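Local coordinates for protein Alpha/beta hydrolase (Xanthomonas campestris pv. campestris, PDB 2QJW) that is uncharacterised but, as a member of the alpha/beta hydrolase superfamily, probably hydrolyses a substrate that has not yet been identified, at residues 6-11 and 68-73; 30-35 and 168-173; 126-131 and 137-142. All blocks are in the same frame, centred on the assembly; numbering follows the deposited sequence. Where two conformers were deposited one is given.

Contacts 1 and 3 reach the same parallel sheet of the alpha/beta hydrolase fold, while contact 2 joins two helix ends packed on it. The centres of contacts 1 and 2 are about 14 Å apart, and they touch where H6 and C7 meet W34 and T35. Contact 1 packs helix 56-71 on strand 6-10; helices 20-31 and 162-174 lie on the opposite face. Along the chain the segments of contacts 1 and 2 alternate, contact 1 closes before contact 3 opens, and contact 3 is nested inside contact 2. Its centre is about 26 Å from that of contact 1 and about 24 Å from that of contact 2, beside the probable catalytic loop.

Contact 1 (6-11 and 68-73); sequences HCILAH and RAATEK
The imidazole of H6, which rests against A70, is held at both of its nitrogens: ND1 is hydrogen-bonded to the hydroxyl of T35, and NE2 to the carboxylate of E37. With two polar partners the ring has little freedom to flip, and the nearby E37 carboxylate would probably favour a protonated imidazole. CG of H6 sits anti to the backbone N (chi1 -171°), which carries the ring out from the strand to the helix. There H6 CD2 comes within 3.7 Å of A70 CB, the methyl approaching the ring obliquely.

The same methyl meets a second residue of strand 6-10. I8 points to the same face as H6, and its extended chain (chi2 167°) brings I8 CD1 to 4.1 Å from A70 CB. The A70 methyl is thus touched by two side chains two residues apart on one strand, and the contact is purely van der Waals.

A70 stands in the last turn of its helix, where the chain turns away: K73 N bonds to A70 O at 3.0 Å.

I8 extends the packing along helix 56-71 to L63, I66 and A67, while A70 also leans on V76 of strand 76-81, next to strand 6-10 in the sheet. From the other face of strand 6-10, C7 and L9 pack on helix 20-31, so this strand lies sandwiched between the two helices.

Contact 2 (30-35 and 168-173); sequences ERLGWT and AFAELL
L173 lays its branched end across one face of the W34 indole, the two side chains crossing obliquely. L173 CD2 stands over the ring system, 4.2 Å from the centroid of the W34 six-membered ring and 14° off the normal, a CH-pi contact. The other methyl spans toward the five-membered ring, L173 CD1 reaching W34 CD1 at 4.1 Å. That methyl also lies over the rim of the F169 ring, so L173 is set between two aromatics. A chi1 of -66°, with CG beside the backbone N, goes with this placing of both methyls.

The CD2 methyl of L32 meets the helix: L32 CD2 touches A170 CB at 3.9 Å and L173 CB at 3.8 Å. Two conformers were deposited for this leucine, so its fit is less certain. Between L32 and W34, G33 adopts positive phi in a Schellman motif that ends helix 20-31 and turns the chain toward strand 35-37.

In the plane of the indole a water receives the bond from W34 NE1 at 3.1 Å and donates to L173 O at 2.6 Å. The junction of the two helix ends is therefore held by dispersion and CH-pi packing, with this water tying the indole N-H to the helix backbone.

Contact 3 (126-131 and 137-142); sequences HAWHDE and DVIAWA
The CH-pi contact between V138 and H126 dominates this meeting of strand 122-127 and helix 135-145. V138 CG2 sits almost squarely over the imidazole, 3.6 Å from the H126 ring centroid and 11° off its normal. A chi1 of -160° swings the H126 ring to the helix, and chi2 of 66° turns its face to V138. The second methyl reaches the root of the ring, V138 CG1 lying 4.0 Å from H126 CG.

Apolar packing adds a lighter touch: W128 CZ3 meets I139 CD1 at 4.2 Å, the methyl coming obliquely to the indole. I139 also packs on L149 and L151 of strand 148-152, which completes the beta-alpha-beta unit. In the second subunit I139 meets its own counterpart and W128 meets Q143, so this edge belongs to the dimer interface.

The polar bonds go to partners outside the two segments. H126 NE2 is bound to I133 O. Past the strand, a type I turn runs from A127 to D130, whose OD1 takes the backbone N-H groups of L132 and I133 while OD2 bonds to H156 ND1. This geometry is consistent with D130 being the acid of an S82-H156-D130 catalytic triad.

Chemically, then, strand and helix are joined through carbon surfaces and a ring face, while the buried NE2 of H126 and NE1 of W128 are satisfied by backbone carbonyls, the latter by A147 O of the second subunit.

Contact 1 (6-11 and 68-73)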
# COMPACT_ATOMS: atom_id res chain seq x y z
N HIS A 6 9.29 0.14 -21.60
CA HIS A 6 8.01 -0.34 -22.10
C HIS A 6 7.27 -1.17 -21.06
O HIS A 6 7.87 -2.01 -20.40
CB HIS A 6 8.31 -1.26 -23.25
CG HIS A 6 7.12 -1.71 -24.03
ND1 HIS A 6 6.33 -0.84 -24.74
CD2 HIS A 6 6.61 -2.96 -24.24
CE1 HIS A 6 5.40 -1.53 -25.37
NE2 HIS A 6 5.55 -2.81 -25.09
N CYS A 7 5.96 -0.92 -20.95
CA CYS A 7 5.08 -1.69 -20.04
C CYS A 7 4.17 -2.62 -20.83
O CYS A 7 3.58 -2.21 -21.82
CB CYS A 7 4.21 -0.76 -19.23
SG CYS A 7 5.07 0.32 -18.12
N ILE A 8 4.15 -3.89 -20.43
CA ILE A 8 3.21 -4.87 -21.03
C ILE A 8 2.19 -5.16 -19.97
O ILE A 8 2.54 -5.58 -18.89
CB ILE A 8 3.90 -6.12 -21.52
CG1 ILE A 8 5.02 -5.80 -22.52
CG2 ILE A 8 2.79 -7.06 -22.12
CD1 ILE A 8 5.96 -6.87 -22.87
N LEU A 9 0.91 -4.85 -20.24
CA LEU A 9 -0.19 -4.88 -19.27
C LEU A 9 -1.13 -6.02 -19.66
O LEU A 9 -1.75 -5.95 -20.73
CB LEU A 9 -0.93 -3.56 -19.32
CG LEU A 9 0.02 -2.35 -19.29
CD1 LEU A 9 -0.77 -1.13 -19.60
CD2 LEU A 9 0.79 -2.27 -17.95
N ALA A 10 -1.23 -7.07 -18.84
CA ALA A 10 -1.99 -8.29 -19.18
C ALA A 10 -3.31 -8.40 -18.46
O ALA A 10 -3.35 -8.49 -17.23
CB ALA A 10 -1.14 -9.48 -18.83
N HIS A 11 -4.37 -8.39 -19.24
CA HIS A 11 -5.72 -8.50 -18.73
C HIS A 11 -6.05 -9.85 -18.12
O HIS A 11 -5.41 -10.84 -18.40
CB HIS A 11 -6.72 -8.11 -19.82
CG HIS A 11 -6.94 -9.15 -20.90
ND1 HIS A 11 -7.62 -10.35 -20.71
CD2 HIS A 11 -6.51 -9.17 -22.19
CE1 HIS A 11 -7.63 -11.03 -21.84
NE2 HIS A 11 -6.95 -10.35 -22.75
N ARG A 68 9.95 -10.75 -24.62
CA ARG A 68 11.28 -10.96 -25.18
C ARG A 68 11.55 -9.93 -26.24
O ARG A 68 12.61 -9.27 -26.20
CB ARG A 68 11.33 -12.42 -25.70
CG ARG A 68 12.54 -12.89 -26.45
CD ARG A 68 13.74 -12.91 -25.63
NE ARG A 68 13.72 -13.85 -24.50
CZ ARG A 68 14.72 -13.92 -23.61
NH1 ARG A 68 15.78 -13.10 -23.72
NH2 ARG A 68 14.64 -14.76 -22.60
N ALA A 69 10.60 -9.73 -27.16
CA ALA A 69 10.77 -8.73 -28.20
C ALA A 69 11.04 -7.35 -27.63
O ALA A 69 11.88 -6.57 -28.11
CB ALA A 69 9.49 -8.69 -29.12
N ALA A 70 10.29 -7.01 -26.59
CA ALA A 70 10.42 -5.74 -25.96
C ALA A 70 11.79 -5.56 -25.28
O ALA A 70 12.36 -4.48 -25.31
CB ALA A 70 9.25 -5.49 -24.92
N THR A 71 12.30 -6.62 -24.68
CA THR A 71 13.59 -6.53 -23.97
C THR A 71 14.71 -6.37 -24.98
O THR A 71 15.78 -5.95 -24.59
CB THR A 71 13.92 -7.70 -23.05
OG1 THR A 71 14.01 -8.90 -23.83
CG2 THR A 71 12.85 -7.77 -21.90
N GLU A 72 14.47 -6.64 -26.27
CA GLU A 72 15.51 -6.41 -27.31
C GLU A 72 15.54 -4.97 -27.75
O GLU A 72 16.36 -4.58 -28.61
CB GLU A 72 15.32 -7.41 -28.48
CG GLU A 72 15.53 -8.82 -28.01
CD GLU A 72 15.10 -9.92 -28.93
OE1 GLU A 72 14.78 -9.62 -30.09
OE2 GLU A 72 15.13 -11.10 -28.45
N LYS A 73 14.70 -4.12 -27.18
CA LYS A 73 14.63 -2.70 -27.43
C LYS A 73 14.94 -1.86 -26.19
O LYS A 73 15.35 -0.71 -26.31
CB LYS A 73 13.24 -2.32 -27.96
CG LYS A 73 12.88 -2.94 -29.33
CD LYS A 73 11.61 -2.34 -29.92

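Contact 2 (30-35 and 168-173)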
# COMPACT_ATOMS: atom_id res chain seq x y z
N GLU A 30 1.32 5.92 -20.01
CA GLU A 30 1.35 7.10 -20.92
C GLU A 30 1.77 8.36 -20.24
O GLU A 30 2.67 9.06 -20.73
CB GLU A 30 -0.05 7.25 -21.52
CG GLU A 30 -0.17 8.35 -22.59
CD GLU A 30 0.59 8.06 -23.87
OE1 GLU A 30 0.85 6.90 -24.27
OE2 GLU A 30 0.95 9.03 -24.56
N ARG A 31 1.17 8.68 -19.11
CA ARG A 31 1.41 9.93 -18.40
C ARG A 31 2.79 10.00 -17.78
O ARG A 31 3.30 11.11 -17.51
CB ARG A 31 0.34 10.17 -17.35
CG ARG A 31 -0.99 10.47 -17.97
CD ARG A 31 -2.09 10.55 -16.93
N LEU A 32 3.40 8.84 -17.53
CA LEU A 32 4.74 8.73 -16.96
C LEU A 32 5.86 8.55 -18.03
O LEU A 32 7.02 8.34 -17.71
CB LEU A 32 4.78 7.63 -15.88
CG LEU A 32 4.35 8.11 -14.48
CD1 LEU A 32 2.92 8.63 -14.40
CD2 LEU A 32 4.52 7.01 -13.46
N GLY A 33 5.49 8.59 -19.30
CA GLY A 33 6.47 8.52 -20.37
C GLY A 33 7.00 7.18 -20.78
O GLY A 33 7.98 7.09 -21.51
N TRP A 34 6.33 6.11 -20.34
CA TRP A 34 6.65 4.79 -20.75
C TRP A 34 5.81 4.43 -21.97
O TRP A 34 4.65 4.90 -22.09
CB TRP A 34 6.32 3.78 -19.61
CG TRP A 34 7.31 3.88 -18.47
CD1 TRP A 34 7.46 4.94 -17.62
CD2 TRP A 34 8.26 2.92 -18.09
NE1 TRP A 34 8.47 4.69 -16.76
CE2 TRP A 34 9.00 3.47 -17.03
CE3 TRP A 34 8.61 1.67 -18.59
CZ2 TRP A 34 10.05 2.79 -16.45
CZ3 TRP A 34 9.67 0.98 -17.99
CH2 TRP A 34 10.36 1.56 -16.95
N THR A 35 6.35 3.61 -22.87
CA THR A 35 5.51 3.09 -23.91
C THR A 35 4.73 1.89 -23.29
O THR A 35 5.06 1.40 -22.22
CB THR A 35 6.25 2.66 -25.14
OG1 THR A 35 7.21 1.66 -24.81
CG2 THR A 35 7.00 3.89 -25.76
N ALA A 168 -0.50 3.17 -7.27
CA ALA A 168 0.53 2.22 -6.84
C ALA A 168 1.42 1.90 -8.04
O ALA A 168 2.62 1.80 -7.91
CB ALA A 168 -0.08 0.94 -6.26
N PHE A 169 0.83 1.71 -9.23
CA PHE A 169 1.64 1.45 -10.40
C PHE A 169 2.55 2.64 -10.74
O PHE A 169 3.73 2.46 -11.09
CB PHE A 169 0.73 1.12 -11.59
CG PHE A 169 1.45 0.64 -12.82
CD1 PHE A 169 2.41 -0.34 -12.76
CD2 PHE A 169 1.06 1.14 -14.06
CE1 PHE A 169 3.03 -0.76 -13.94
CE2 PHE A 169 1.68 0.70 -15.23
CZ PHE A 169 2.63 -0.20 -15.15
N ALA A 170 2.00 3.84 -10.67
CA ALA A 170 2.79 5.02 -10.90
C ALA A 170 3.96 5.09 -9.96
O ALA A 170 5.06 5.48 -10.35
CB ALA A 170 1.86 6.28 -10.70
N GLU A 171 3.74 4.79 -8.70
CA GLU A 171 4.80 4.82 -7.72
C GLU A 171 5.91 3.83 -8.02
O GLU A 171 7.11 4.09 -7.74
CB GLU A 171 4.22 4.53 -6.35
CG GLU A 171 3.46 5.72 -5.81
CD GLU A 171 2.47 5.35 -4.72
OE1 GLU A 171 2.46 4.18 -4.24
OE2 GLU A 171 1.68 6.24 -4.35
N LEU A 172 5.51 2.67 -8.55
CA LEU A 172 6.48 1.67 -8.99
C LEU A 172 7.26 2.24 -10.16
O LEU A 172 8.51 2.24 -10.10
CB LEU A 172 5.82 0.37 -9.41
CG LEU A 172 6.80 -0.68 -9.91
CD1 LEU A 172 7.72 -1.20 -8.84
CD2 LEU A 172 6.00 -1.83 -10.50
N LEU A 173 6.60 2.72 -11.20
CA LEU A 173 7.33 3.24 -12.37
C LEU A 173 8.24 4.39 -12.00
O LEU A 173 9.37 4.47 -12.51
CB LEU A 173 6.39 3.66 -13.46
CG LEU A 173 5.55 2.55 -14.12
CD1 LEU A 173 4.61 3.16 -15.22
CD2 LEU A 173 6.50 1.41 -14.59
O HOH W 1 10.33 5.78 -14.59

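Contact 3 (126-131 and 137-142)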
# COMPACT_ATOMS: atom_id res chain seq x y z
N HIS A 126 -3.88 -6.00 -3.57
CA HIS A 126 -4.86 -7.07 -3.37
C HIS A 126 -6.01 -6.60 -2.54
O HIS A 126 -5.97 -5.61 -1.83
CB HIS A 126 -4.19 -8.25 -2.70
CG HIS A 126 -4.94 -9.51 -2.85
ND1 HIS A 126 -5.10 -10.10 -4.08
CD2 HIS A 126 -5.56 -10.30 -1.95
CE1 HIS A 126 -5.83 -11.20 -3.92
NE2 HIS A 126 -6.13 -11.32 -2.64
N ALA A 127 -7.12 -7.31 -2.73
CA ALA A 127 -8.41 -7.02 -2.04
C ALA A 127 -8.53 -7.80 -0.74
O ALA A 127 -8.45 -9.03 -0.76
CB ALA A 127 -9.54 -7.39 -2.99
N TRP A 128 -8.81 -7.11 0.37
CA TRP A 128 -9.06 -7.77 1.61
C TRP A 128 -10.16 -8.83 1.45
O TRP A 128 -10.04 -9.88 2.14
CB TRP A 128 -9.56 -6.77 2.66
CG TRP A 128 -8.52 -6.00 3.38
CD1 TRP A 128 -8.43 -4.66 3.46
CD2 TRP A 128 -7.45 -6.51 4.17
NE1 TRP A 128 -7.36 -4.29 4.22
CE2 TRP A 128 -6.75 -5.41 4.70
CE3 TRP A 128 -7.03 -7.81 4.54
CZ2 TRP A 128 -5.68 -5.55 5.51
CZ3 TRP A 128 -5.94 -7.93 5.38
CH2 TRP A 128 -5.29 -6.81 5.85
N HIS A 129 -11.19 -8.54 0.67
CA HIS A 129 -12.38 -9.40 0.56
C HIS A 129 -12.42 -10.21 -0.70
O HIS A 129 -13.50 -10.64 -1.11
CB HIS A 129 -13.62 -8.56 0.66
CG HIS A 129 -13.59 -7.64 1.80
ND1 HIS A 129 -13.56 -8.10 3.10
CD2 HIS A 129 -13.57 -6.29 1.87
CE1 HIS A 129 -13.52 -7.06 3.92
NE2 HIS A 129 -13.56 -5.96 3.20
N ASP A 130 -11.26 -10.51 -1.28
CA ASP A 130 -11.22 -11.30 -2.47
C ASP A 130 -11.85 -12.67 -2.13
O ASP A 130 -11.41 -13.34 -1.20
CB ASP A 130 -9.78 -11.48 -2.92
CG ASP A 130 -9.65 -11.98 -4.30
OD1 ASP A 130 -10.34 -12.96 -4.69
OD2 ASP A 130 -8.88 -11.37 -5.09
N GLU A 131 -12.90 -13.03 -2.86
CA GLU A 131 -13.58 -14.32 -2.66
C GLU A 131 -12.85 -15.49 -3.31
O GLU A 131 -13.08 -16.67 -2.90
CB GLU A 131 -15.04 -14.24 -3.19
CG GLU A 131 -15.14 -14.09 -4.72
CD GLU A 131 -16.53 -13.94 -5.30
OE1 GLU A 131 -17.42 -13.45 -4.62
OE2 GLU A 131 -16.71 -14.31 -6.49
N ASP A 137 -3.28 -15.76 1.46
CA ASP A 137 -2.43 -16.48 0.51
C ASP A 137 -1.47 -15.49 -0.14
O ASP A 137 -0.29 -15.80 -0.32
CB ASP A 137 -3.26 -17.22 -0.54
CG ASP A 137 -4.01 -18.44 0.03
OD1 ASP A 137 -3.81 -18.79 1.21
OD2 ASP A 137 -4.74 -19.02 -0.78
N VAL A 138 -1.99 -14.31 -0.53
CA VAL A 138 -1.14 -13.26 -1.14
C VAL A 138 -0.25 -12.59 -0.12
O VAL A 138 0.95 -12.35 -0.36
CB VAL A 138 -2.04 -12.25 -1.84
CG1 VAL A 138 -1.23 -11.02 -2.38
CG2 VAL A 138 -2.78 -12.91 -3.00
N ILE A 139 -0.74 -12.38 1.10
CA ILE A 139 0.07 -11.89 2.18
C ILE A 139 1.26 -12.84 2.39
O ILE A 139 2.42 -12.41 2.47
CB ILE A 139 -0.75 -11.74 3.50
CG1 ILE A 139 -1.72 -10.55 3.30
CG2 ILE A 139 0.21 -11.62 4.70
CD1 ILE A 139 -2.96 -10.60 4.26
N ALA A 140 1.03 -14.17 2.43
CA ALA A 140 2.15 -15.11 2.65
C ALA A 140 3.17 -15.08 1.49
O ALA A 140 4.37 -15.14 1.70
CB ALA A 140 1.66 -16.53 2.93
N TRP A 141 2.68 -15.01 0.27
CA TRP A 141 3.54 -15.00 -0.90
C TRP A 141 4.37 -13.75 -0.91
O TRP A 141 5.61 -13.78 -1.12
CB TRP A 141 2.66 -15.05 -2.16
CG TRP A 141 3.36 -15.28 -3.46
CD1 TRP A 141 3.70 -16.47 -3.99
CD2 TRP A 141 3.97 -14.28 -4.29
NE1 TRP A 141 4.43 -16.29 -5.14
CE2 TRP A 141 4.58 -14.94 -5.35
CE3 TRP A 141 4.01 -12.88 -4.27
CZ2 TRP A 141 5.27 -14.25 -6.37
CZ3 TRP A 141 4.67 -12.20 -5.28
CH2 TRP A 141 5.27 -12.87 -6.32
N ALA A 142 3.73 -12.60 -0.64
CA ALA A 142 4.45 -11.35 -0.58
C ALA A 142 5.45 -11.28 0.57
O ALA A 142 6.57 -10.76 0.44
CB ALA A 142 3.45 -10.18 -0.49